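Local coordinates for protein putative TetR-family transcriptional regulator (Streptomyces coelicolor, PDB 2HXO) that probably binds DNA as a transcriptional regulator of the TetR family, through a helix-turn-helix domain joined to an all-helical C-terminal domain, at residues A24-L29 against E103-L108. Numbering follows the deposited sequence.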
loop_
_atom_site.group_PDB
_atom_site.type_symbol
_atom_site.label_atom_id
_atom_site.label_comp_id
_atom_site.label_asym_id
_atom_site.label_seq_id
_atom_site.Cartn_x
_atom_site.Cartn_y
_atom_site.Cartn_z
ATOM N N ALA A 24 -0.360 14.631 -22.971
ATOM C CA ALA A 24 -1.337 13.844 -23.714
ATOM C C ALA A 24 -1.593 12.488 -23.066
ATOM O O ALA A 24 -2.737 12.068 -22.920
ATOM C CB ALA A 24 -0.869 13.654 -25.152
ATOM N N ALA A 25 -0.524 11.800 -22.682
ATOM C CA ALA A 25 -0.656 10.492 -22.053
ATOM C C ALA A 25 -1.409 10.600 -20.718
ATOM O O ALA A 25 -2.227 9.737 -20.381
ATOM C CB ALA A 25 0.726 9.875 -21.840
ATOM N N VAL A 26 -1.132 11.660 -19.963
ATOM C CA VAL A 26 -1.803 11.876 -18.687
ATOM C C VAL A 26 -3.318 12.026 -18.912
ATOM O O VAL A 26 -4.124 11.361 -18.252
ATOM C CB VAL A 26 -1.259 13.143 -17.974
ATOM C CG1 VAL A 26 -2.079 13.426 -16.712
ATOM C CG2 VAL A 26 0.211 12.951 -17.617
ATOM N N GLU A 27 -3.697 12.894 -19.847
ATOM C CA GLU A 27 -5.105 13.122 -20.165
ATOM C C GLU A 27 -5.769 11.799 -20.507
ATOM O O GLU A 27 -6.869 11.498 -20.041
ATOM C CB GLU A 27 -5.237 14.075 -21.358
ATOM C CG GLU A 27 -4.569 15.421 -21.158
ATOM C CD GLU A 27 -4.620 16.286 -22.402
ATOM O OE1 GLU A 27 -4.139 15.836 -23.469
ATOM O OE2 GLU A 27 -5.139 17.419 -22.313
ATOM N N LEU A 28 -5.093 11.010 -21.331
ATOM C CA LEU A 28 -5.610 9.712 -21.728
ATOM C C LEU A 28 -5.687 8.783 -20.525
ATOM O O LEU A 28 -6.679 8.085 -20.338
ATOM C CB LEU A 28 -4.718 9.092 -22.813
ATOM C CG LEU A 28 -4.721 9.801 -24.175
ATOM C CD1 LEU A 28 -3.695 9.151 -25.102
ATOM C CD2 LEU A 28 -6.122 9.728 -24.785
ATOM N N LEU A 29 -4.639 8.775 -19.707
ATOM C CA LEU A 29 -4.626 7.915 -18.531
ATOM C C LEU A 29 -5.779 8.265 -17.596
ATOM O O LEU A 29 -6.353 7.385 -16.950
ATOM C CB LEU A 29 -3.284 8.040 -17.795
ATOM C CG LEU A 29 -2.102 7.278 -18.414
ATOM C CD1 LEU A 29 -0.822 7.622 -17.679
ATOM C CD2 LEU A 29 -2.359 5.781 -18.352
ATOM N N GLU A 103 -5.149 10.867 -5.933
ATOM C CA GLU A 103 -6.576 11.103 -5.799
ATOM C C GLU A 103 -7.086 11.742 -7.088
ATOM O O GLU A 103 -8.195 11.448 -7.553
ATOM C CB GLU A 103 -6.815 12.017 -4.594
ATOM C CG GLU A 103 -8.241 12.478 -4.391
ATOM C CD GLU A 103 -8.537 12.759 -2.923
ATOM O OE1 GLU A 103 -8.793 11.783 -2.179
ATOM O OE2 GLU A 103 -8.498 13.945 -2.511
ATOM N N ALA A 104 -6.264 12.607 -7.670
ATOM C CA ALA A 104 -6.622 13.276 -8.913
ATOM C C ALA A 104 -6.369 12.355 -10.109
ATOM O O ALA A 104 -7.011 12.486 -11.157
ATOM C CB ALA A 104 -5.816 14.562 -9.063
ATOM N N HIS A 105 -5.436 11.422 -9.946
ATOM C CA HIS A 105 -5.083 10.476 -11.001
ATOM C C HIS A 105 -5.070 9.050 -10.444
ATOM O O HIS A 105 -4.041 8.564 -9.973
ATOM C CB HIS A 105 -3.701 10.812 -11.568
ATOM C CG HIS A 105 -3.577 12.204 -12.113
ATOM N ND1 HIS A 105 -3.545 12.663 -13.386
ATOM C CD2 HIS A 105 -3.418 13.311 -11.308
ATOM C CE1 HIS A 105 -3.361 14.026 -13.326
ATOM N NE2 HIS A 105 -3.288 14.391 -12.060
ATOM N N PRO A 106 -6.216 8.361 -10.500
ATOM C CA PRO A 106 -6.383 6.987 -10.007
ATOM C C PRO A 106 -5.324 6.003 -10.473
ATOM O O PRO A 106 -4.873 5.144 -9.710
ATOM C CB PRO A 106 -7.777 6.614 -10.505
ATOM C CG PRO A 106 -8.498 7.933 -10.461
ATOM C CD PRO A 106 -7.478 8.874 -11.061
ATOM N N TRP A 107 -4.942 6.119 -11.736
ATOM C CA TRP A 107 -3.931 5.234 -12.309
ATOM C C TRP A 107 -2.554 5.384 -11.633
ATOM O O TRP A 107 -1.738 4.463 -11.665
ATOM C CB TRP A 107 -3.791 5.520 -13.806
ATOM C CG TRP A 107 -3.515 6.975 -14.112
ATOM C CD1 TRP A 107 -4.437 7.953 -14.358
ATOM C CD2 TRP A 107 -2.231 7.612 -14.177
ATOM N NE1 TRP A 107 -3.809 9.159 -14.577
ATOM C CE2 TRP A 107 -2.455 8.979 -14.470
ATOM C CE3 TRP A 107 -0.912 7.161 -14.016
ATOM C CZ2 TRP A 107 -1.406 9.902 -14.605
ATOM C CZ3 TRP A 107 0.134 8.082 -14.151
ATOM C CH2 TRP A 107 -0.124 9.436 -14.444
ATOM N N LEU A 108 -2.307 6.536 -11.015
ATOM C CA LEU A 108 -1.019 6.800 -10.372
ATOM C C LEU A 108 -0.561 5.764 -9.350
ATOM O O LEU A 108 0.608 5.371 -9.345
ATOM C CB LEU A 108 -1.022 8.180 -9.707
ATOM C CG LEU A 108 0.362 8.699 -9.297
ATOM C CD1 LEU A 108 1.222 8.898 -10.543
ATOM C CD2 LEU A 108 0.236 10.016 -8.555
#
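Leu29 lies across one face of the Trp107 indole, the two side chains meeting at about a right angle. Followed outward, Leu29 CB makes a CH-pi contact with the five-membered ring of Trp107, 3.5 Å from its centroid and 10° off the normal. Chi1 (-78°) sets CG anti to the carbonyl carbon, and an extended chi2 (173°) then carries Leu29 CD1 over the six-membered ring, 3.7 Å from Trp107 CZ3. A leucine is long enough to lay CB on one ring and CD1 on the other. His105 CB lies over the opposite face, toward its rim. Val26 CG1 reaches the indole's edge, near its plane, at Trp107 CZ2, and packs obliquely on the imidazole, 3.7 Å from His105 CE1; one methyl of this short beta-branched side chain thus touches both residues' rings. Trp107 NE1 and His105 ND1 each hydrogen-bond Asp30 OD2, so one carboxylate oxygen takes two bonds. Were Trp107 replaced by an alanine, Leu29 would probably lose the ring it packs on and Asp30 one of its two donors. The contact thus joins helix 18-31 of the DNA-binding domain to the turn between helices 87-104 and 107-118, while from helix 60-76 Val71 packs on His105 and Thr68 on Trp107.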